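Local coordinates for protein SM80.1 Vicilin (Solanum melongena, PDB 5VF5) that probably serves as a seed storage protein of the 7S vicilin type, built from two cupin barrels, and holds a copper ion in its crystal structure, at residues Ile72-Arg77 and Val245-Ile250. Sequence-based numbering, arbitrary orientation.
Sequences IFVVVR and VAFMNI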
ATOM      1  N   ILE A  72      -6.953   4.474  -0.561  1.00 10.57           N
ATOM      2  CA  ILE A  72      -6.532   4.377   0.831  1.00  9.95           C
ATOM      3  C   ILE A  72      -5.090   4.864   0.886  1.00 10.19           C
ATOM      4  O   ILE A  72      -4.235   4.353   0.146  1.00 11.73           O
ATOM      5  CB  ILE A  72      -6.578   2.941   1.371  1.00 11.17           C
ATOM      6  CG1 ILE A  72      -7.978   2.360   1.234  1.00 13.15           C
ATOM      7  CG2 ILE A  72      -6.113   2.935   2.805  1.00 12.25           C
ATOM      8  CD1 ILE A  72      -8.053   0.911   1.599  1.00 17.12           C
ATOM      9  N   PHE A  73      -4.840   5.898   1.681  1.00  9.95           N
ATOM     10  CA  PHE A  73      -3.510   6.457   1.895  1.00 10.23           C
ATOM     11  C   PHE A  73      -2.957   5.879   3.188  1.00 10.29           C
ATOM     12  O   PHE A  73      -3.643   5.907   4.214  1.00 11.87           O
ATOM     13  CB  PHE A  73      -3.547   7.996   2.021  1.00 11.61           C
ATOM     14  CG  PHE A  73      -3.666   8.785   0.759  1.00 13.21           C
ATOM     15  CD1 PHE A  73      -4.227   8.291  -0.403  1.00 15.46           C
ATOM     16  CD2 PHE A  73      -3.207  10.095   0.748  1.00 16.22           C
ATOM     17  CE1 PHE A  73      -4.302   9.066  -1.536  1.00 15.79           C
ATOM     18  CE2 PHE A  73      -3.289  10.869  -0.391  1.00 16.55           C
ATOM     19  CZ  PHE A  73      -3.856  10.353  -1.525  1.00 16.20           C
ATOM     20  N   VAL A  74      -1.719   5.444   3.189  1.00 10.32           N
ATOM     21  CA  VAL A  74      -1.020   4.970   4.367  1.00  9.57           C
ATOM     22  C   VAL A  74       0.289   5.706   4.491  1.00 11.58           C
ATOM     23  O   VAL A  74       1.140   5.659   3.606  1.00 10.89           O
ATOM     24  CB  VAL A  74      -0.769   3.462   4.310  1.00 10.79           C
ATOM     25  CG1 VAL A  74      -0.088   2.952   5.587  1.00 13.18           C
ATOM     26  CG2 VAL A  74      -2.043   2.712   4.044  1.00 12.55           C
ATOM     27  N   VAL A  75       0.481   6.441   5.588  1.00 10.71           N
ATOM     28  CA  VAL A  75       1.731   7.167   5.772  1.00 10.89           C
ATOM     29  C   VAL A  75       2.832   6.231   6.248  1.00 12.04           C
ATOM     30  O   VAL A  75       2.726   5.601   7.301  1.00 12.86           O
ATOM     31  CB  VAL A  75       1.577   8.330   6.755  1.00 11.92           C
ATOM     32  CG1 VAL A  75       2.865   9.093   6.893  1.00 12.81           C
ATOM     33  CG2 VAL A  75       0.482   9.249   6.281  1.00 14.25           C
ATOM     34  N   VAL A  76       3.892   6.132   5.454  1.00 11.52           N
ATOM     35  CA  VAL A  76       5.040   5.251   5.719  0.50 12.04           C
ATOM     36  C   VAL A  76       6.188   5.976   6.420  1.00 15.05           C
ATOM     37  O   VAL A  76       6.969   5.371   7.121  1.00 22.39           O
ATOM     38  CB  VAL A  76       5.606   4.690   4.390  0.50 15.43           C
ATOM     39  CG1 VAL A  76       6.975   4.016   4.574  0.50 16.83           C
ATOM     40  CG2 VAL A  76       4.610   3.742   3.767  0.50 21.01           C
ATOM     41  N   ARG A  77       6.312   7.280   6.188  1.00 14.82           N
ATOM     42  CA  ARG A  77       7.421   8.066   6.742  0.50 17.23           C
ATOM     43  C   ARG A  77       7.000   9.509   6.842  1.00 15.09           C
ATOM     44  O   ARG A  77       6.274  10.034   5.984  1.00 14.25           O
ATOM     45  CB  ARG A  77       8.661   7.961   5.827  0.50 20.97           C
ATOM     46  CG  ARG A  77       9.955   8.376   6.463  0.50 26.77           C
ATOM     47  CD  ARG A  77      11.084   7.633   5.784  0.50 31.43           C
ATOM     48  NE  ARG A  77      10.898   6.182   5.840  0.50 31.29           N
ATOM     49  CZ  ARG A  77      10.669   5.418   4.781  0.50 27.30           C
ATOM     50  NH1 ARG A  77      10.546   4.107   4.933  0.50 27.84           N
ATOM     51  NH2 ARG A  77      10.583   5.960   3.566  0.50 28.83           N
ATOM     52  N   VAL A 245      -5.540  -3.032   5.627  1.00 11.12           N
ATOM     53  CA  VAL A 245      -4.183  -2.496   5.650  1.00 10.32           C
ATOM     54  C   VAL A 245      -3.423  -3.219   6.744  1.00 12.05           C
ATOM     55  O   VAL A 245      -3.812  -3.149   7.910  1.00 12.25           O
ATOM     56  CB  VAL A 245      -4.111  -0.973   5.882  1.00 11.99           C
ATOM     57  CG1 VAL A 245      -2.676  -0.527   5.867  1.00 13.88           C
ATOM     58  CG2 VAL A 245      -5.002  -0.247   4.892  1.00 14.19           C
ATOM     59  N   ALA A 246      -2.361  -3.913   6.371  1.00 13.56           N
ATOM     60  CA  ALA A 246      -1.604  -4.739   7.262  1.00 13.85           C
ATOM     61  C   ALA A 246      -0.216  -4.103   7.412  1.00 12.55           C
ATOM     62  O   ALA A 246       0.394  -3.604   6.456  1.00 13.40           O
ATOM     63  CB  ALA A 246      -1.486  -6.157   6.749  1.00 17.58           C
ATOM     64  N   PHE A 247       0.307  -4.195   8.619  1.00 12.16           N
ATOM     65  CA  PHE A 247       1.648  -3.771   8.954  1.00 12.36           C
ATOM     66  C   PHE A 247       2.410  -4.962   9.531  1.00 13.51           C
ATOM     67  O   PHE A 247       1.976  -5.544  10.530  1.00 14.96           O
ATOM     68  CB  PHE A 247       1.574  -2.667  10.008  1.00 15.39           C
ATOM     69  CG  PHE A 247       0.755  -1.477   9.582  1.00 15.89           C
ATOM     70  CD1 PHE A 247      -0.617  -1.454   9.748  1.00 15.22           C
ATOM     71  CD2 PHE A 247       1.378  -0.407   8.948  1.00 17.13           C
ATOM     72  CE1 PHE A 247      -1.355  -0.345   9.363  1.00 15.94           C
ATOM     73  CE2 PHE A 247       0.658   0.730   8.581  1.00 15.95           C
ATOM     74  CZ  PHE A 247      -0.725   0.739   8.758  1.00 18.16           C
ATOM     75  N   MET A 248       3.497  -5.358   8.874  1.00 12.19           N
ATOM     76  CA  MET A 248       4.285  -6.490   9.355  1.00 11.77           C
ATOM     77  C   MET A 248       5.698  -6.022   9.532  1.00 13.66           C
ATOM     78  O   MET A 248       6.276  -5.431   8.626  1.00 14.50           O
ATOM     79  CB  MET A 248       4.200  -7.700   8.417  1.00 15.28           C
ATOM     80  CG  MET A 248       4.944  -8.921   8.927  1.00 15.57           C
ATOM     81  SD  MET A 248       4.418 -10.421   8.106  0.60 16.38           S
ATOM     82  CE  MET A 248       5.280 -10.149   6.581  0.60 18.73           C
ATOM     83  N   ASN A 249       6.246  -6.328  10.705  1.00 13.83           N
ATOM     84  CA  ASN A 249       7.625  -6.088  11.009  1.00 14.86           C
ATOM     85  C   ASN A 249       8.270  -7.396  11.432  1.00 15.22           C
ATOM     86  O   ASN A 249       7.746  -8.095  12.307  1.00 16.70           O
ATOM     87  CB  ASN A 249       7.792  -5.053  12.122  1.00 18.57           C
ATOM     88  CG  ASN A 249       9.253  -4.638  12.294  1.00 23.06           C
ATOM     89  OD1 ASN A 249       9.885  -4.156  11.361  1.00 25.20           O
ATOM     90  ND2 ASN A 249       9.813  -4.929  13.429  1.00 28.13           N
ATOM     91  N   ILE A 250       9.384  -7.719  10.781  1.00 14.00           N
ATOM     92  CA  ILE A 250      10.202  -8.876  11.148  1.00 14.11           C
ATOM     93  C   ILE A 250      11.529  -8.308  11.683  1.00 15.58           C
ATOM     94  O   ILE A 250      12.261  -7.578  10.971  1.00 16.35           O
ATOM     95  CB  ILE A 250      10.434  -9.810   9.952  1.00 13.78           C
ATOM     96  CG1 ILE A 250       9.087 -10.236   9.330  1.00 12.64           C
ATOM     97  CG2 ILE A 250      11.236 -11.027  10.396  1.00 14.26           C
ATOM     98  CD1 ILE A 250       9.210 -11.109   8.135  1.00 14.11           C
TER
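V74 and V245 meet methyl to methyl where the two cupin barrels of the vicilin chain abut. V74 CG2 lies 3.8 Å from V245 CG1, and the second V245 branch, CG2, sits 4.0 Å from I72 CG2, so the fork of V245 spans I72 and V74, two positions apart on the same face of their strand. In I72 the touching branch is CG2, anti to the backbone N. Short beta-branched residues suit these places: they favour the extended backbone and offer compact methyls that fill the space between segments whose axes approach to 9.9 Å.

The one aromatic contact comes from F247. Its CB does not point straight at the other strand, but with CG anti to the carbonyl carbon (chi1 -57°) the ring reaches across to V74. V74 CG1 meets the ring obliquely, 3.8 Å from F247 CE2. V74 thus spends one methyl on V245 and the other on F247.

Around this patch, V100 touches I72, V245 and F247, and F342 covers V74 and V245. No hydrogen bond joins the segments; their strands belong to separate sheets. At this point the contact between the barrels therefore probably rests on dispersion and the exclusion of water, not on shared sheet pairing.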